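Local structure of carbohydrate binding family 6 (Clostridium thermocellum, 5A8C) at residues A42-N46 against G47-I51. The protein is an alpha-L-arabinofuranosidase of glycoside hydrolase family 43, a five-bladed beta-propeller enzyme that probably releases arabinose side groups from plant polysaccharides. Residues are numbered along the deposited sequence; the frame is centred on the assembly and turned at random.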
ATOM      1  N   ALA A  42       5.876   1.792  -2.749  1.00  5.77           N
ATOM      2  CA  ALA A  42       7.100   2.212  -3.439  1.00  6.52           C
ATOM      3  C   ALA A  42       8.287   2.292  -2.526  1.00  6.41           C
ATOM      4  O   ALA A  42       8.176   2.634  -1.348  1.00  7.03           O
ATOM      5  CB  ALA A  42       6.899   3.551  -4.129  1.00  8.12           C
ATOM      6  N   VAL A  43       9.478   2.029  -3.074  1.00  6.59           N
ATOM      7  CA  VAL A  43      10.728   2.205  -2.359  1.00  6.73           C
ATOM      8  C   VAL A  43      11.778   2.721  -3.316  1.00  6.50           C
ATOM      9  O   VAL A  43      11.758   2.398  -4.516  1.00  7.33           O
ATOM     10  CB  VAL A  43      11.191   0.899  -1.651  1.00  7.88           C
ATOM     11  CG1 VAL A  43      11.787  -0.103  -2.624  1.00  8.70           C
ATOM     12  CG2 VAL A  43      12.171   1.170  -0.533  1.00  8.73           C
ATOM     13  N   VAL A  44      12.725   3.467  -2.787  1.00  6.64           N
ATOM     14  CA  VAL A  44      13.865   3.960  -3.560  1.00  7.13           C
ATOM     15  C   VAL A  44      15.088   3.111  -3.219  1.00  7.45           C
ATOM     16  O   VAL A  44      15.370   2.848  -2.029  1.00  8.63           O
ATOM     17  CB  VAL A  44      14.124   5.444  -3.237  1.00  8.56           C
ATOM     18  CG1 VAL A  44      15.350   5.953  -3.959  1.00  9.63           C
ATOM     19  CG2 VAL A  44      12.900   6.257  -3.621  1.00  9.16           C
ATOM     20  N   TYR A  45      15.798   2.670  -4.244  1.00  7.76           N
ATOM     21  CA  TYR A  45      16.982   1.854  -4.057  1.00  8.21           C
ATOM     22  C   TYR A  45      17.918   2.114  -5.220  1.00  8.91           C
ATOM     23  O   TYR A  45      17.522   2.004  -6.386  1.00  9.22           O
ATOM     24  CB  TYR A  45      16.624   0.358  -3.978  1.00  8.56           C
ATOM     25  CG  TYR A  45      17.780  -0.580  -4.034  1.00  8.96           C
ATOM     26  CD1 TYR A  45      18.666  -0.705  -2.989  1.00  9.70           C
ATOM     27  CD2 TYR A  45      18.015  -1.349  -5.159  1.00  9.60           C
ATOM     28  CE1 TYR A  45      19.723  -1.596  -3.053  1.00 10.82           C
ATOM     29  CE2 TYR A  45      19.052  -2.240  -5.226  1.00 10.85           C
ATOM     30  CZ  TYR A  45      19.915  -2.354  -4.186  1.00 11.68           C
ATOM     31  OH  TYR A  45      20.920  -3.262  -4.259  1.00 14.97           O
ATOM     32  N   ASN A  46      19.181   2.409  -4.909  1.00  9.96           N
ATOM     33  CA  ASN A  46      20.228   2.605  -5.921  1.00 11.84           C
ATOM     34  C   ASN A  46      19.818   3.512  -7.049  1.00 10.64           C
ATOM     35  O   ASN A  46      20.047   3.233  -8.226  1.00 12.55           O
ATOM     36  CB  ASN A  46      20.755   1.238  -6.325  1.00 14.82           C
ATOM     37  CG  ASN A  46      21.852   0.730  -5.353  1.00 17.50           C
ATOM     38  OD1 ASN A  46      22.167   1.377  -4.339  1.00 23.10           O
ATOM     39  ND2 ASN A  46      22.335  -0.469  -5.593  1.00 21.44           N
ATOM     40  N   GLY A  47      19.173   4.611  -6.683  1.00  9.91           N
ATOM     41  CA  GLY A  47      18.831   5.639  -7.613  1.00 10.36           C
ATOM     42  C   GLY A  47      17.551   5.418  -8.390  1.00  9.69           C
ATOM     43  O   GLY A  47      17.223   6.274  -9.198  1.00 10.71           O
ATOM     44  N   ARG A  48      16.870   4.292  -8.170  1.00  8.80           N
ATOM     45  CA  ARG A  48      15.637   3.976  -8.869  1.00  8.51           C
ATOM     46  C   ARG A  48      14.473   4.002  -7.897  1.00  7.90           C
ATOM     47  O   ARG A  48      14.587   3.658  -6.715  1.00  8.49           O
ATOM     48  CB  ARG A  48      15.717   2.577  -9.485  1.00  9.34           C
ATOM     49  CG  ARG A  48      16.794   2.452 -10.561  1.00 10.52           C
ATOM     50  CD  ARG A  48      16.760   1.106 -11.257  1.00 11.84           C
ATOM     51  NE  ARG A  48      15.623   0.975 -12.135  1.00 11.66           N
ATOM     52  CZ  ARG A  48      15.582   1.458 -13.376  1.00 11.72           C
ATOM     53  NH1 ARG A  48      16.579   2.133 -13.922  1.00 13.50           N
ATOM     54  NH2 ARG A  48      14.465   1.281 -14.050  1.00 11.63           N
ATOM     55  N   LEU A  49      13.308   4.340  -8.439  1.00  7.73           N
ATOM     56  CA  LEU A  49      12.023   4.240  -7.745  1.00  7.29           C
ATOM     57  C   LEU A  49      11.341   2.961  -8.208  1.00  6.97           C
ATOM     58  O   LEU A  49      11.067   2.808  -9.413  1.00  8.11           O
ATOM     59  CB  LEU A  49      11.176   5.454  -8.072  1.00  8.09           C
ATOM     60  CG  LEU A  49       9.778   5.485  -7.428  1.00  8.66           C
ATOM     61  CD1 LEU A  49       9.830   5.490  -5.934  1.00  8.63           C
ATOM     62  CD2 LEU A  49       8.984   6.668  -7.945  1.00 10.52           C
ATOM     63  N   TYR A  50      11.126   2.038  -7.274  1.00  6.61           N
ATOM     64  CA  TYR A  50      10.460   0.765  -7.519  1.00  6.96           C
ATOM     65  C   TYR A  50       9.052   0.876  -6.973  1.00  6.78           C
ATOM     66  O   TYR A  50       8.834   1.283  -5.840  1.00  8.03           O
ATOM     67  CB  TYR A  50      11.188  -0.395  -6.816  1.00  7.50           C
ATOM     68  CG  TYR A  50      12.549  -0.710  -7.356  1.00  7.63           C
ATOM     69  CD1 TYR A  50      13.660  -0.014  -6.938  1.00  7.83           C
ATOM     70  CD2 TYR A  50      12.711  -1.719  -8.273  1.00  8.10           C
ATOM     71  CE1 TYR A  50      14.912  -0.296  -7.471  1.00  8.96           C
ATOM     72  CE2 TYR A  50      13.953  -2.018  -8.844  1.00  9.13           C
ATOM     73  CZ  TYR A  50      15.054  -1.288  -8.424  1.00  9.06           C
ATOM     74  OH  TYR A  50      16.313  -1.568  -8.944  1.00 11.61           O
ATOM     75  N   ILE A  51       8.087   0.405  -7.788  1.00  6.36           N
ATOM     76  CA  ILE A  51       6.663   0.345  -7.379  1.00  6.39           C
ATOM     77  C   ILE A  51       6.214  -1.107  -7.449  1.00  6.05           C
ATOM     78  O   ILE A  51       6.434  -1.786  -8.462  1.00  7.92           O
ATOM     79  CB  ILE A  51       5.774   1.227  -8.285  1.00  7.22           C
ATOM     80  CG1 ILE A  51       6.249   2.678  -8.306  1.00  7.88           C
ATOM     81  CG2 ILE A  51       4.345   1.163  -7.753  1.00  8.64           C
ATOM     82  CD1 ILE A  51       5.458   3.559  -9.268  1.00  9.26           C
TER
HETATM   83  O   HOH W   1      18.361   0.242  -8.441  1.00 17.12           O
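The ring of Y50 meets the strand of Y45 through its edge: Y50 CE1 lies 3.9 Å from Y45 CB and 3.6 Å from Y45 O, and V43 O also sits at this edge, in the ring plane. The amide carbon CG of N46 lies over one face of the Y45 ring, 3.8 Å above it and off centre, while Y50 CE1 approaches that ring's edge. With CG anti to its carbonyl carbon (chi1 -67°), Y50 lies along the hairpin and is long enough for its hydroxyl to bond a water that donates to Y45 O. R48 N reaches the same oxygen from above the carbonyl plane, and Y45 N bonds R48 O (2.9 Å), closing a type I' turn whose positive phi values suit N46 and G47. This tight two-residue beta hairpin joins the first two strands of a four-stranded antiparallel sheet, a blade of the propeller. V43 N bonds Y50 O and Y50 N bonds V43 O, each at 2.9 Å. V43, Y45, R48 and Y50 share one face; on the other, apolar A42, V44 and L49 pack together (V44 CG2 to L49 CD1, 3.9 Å), the latter two against Y274. R48, long and charged, turns its guanidinium away to S75.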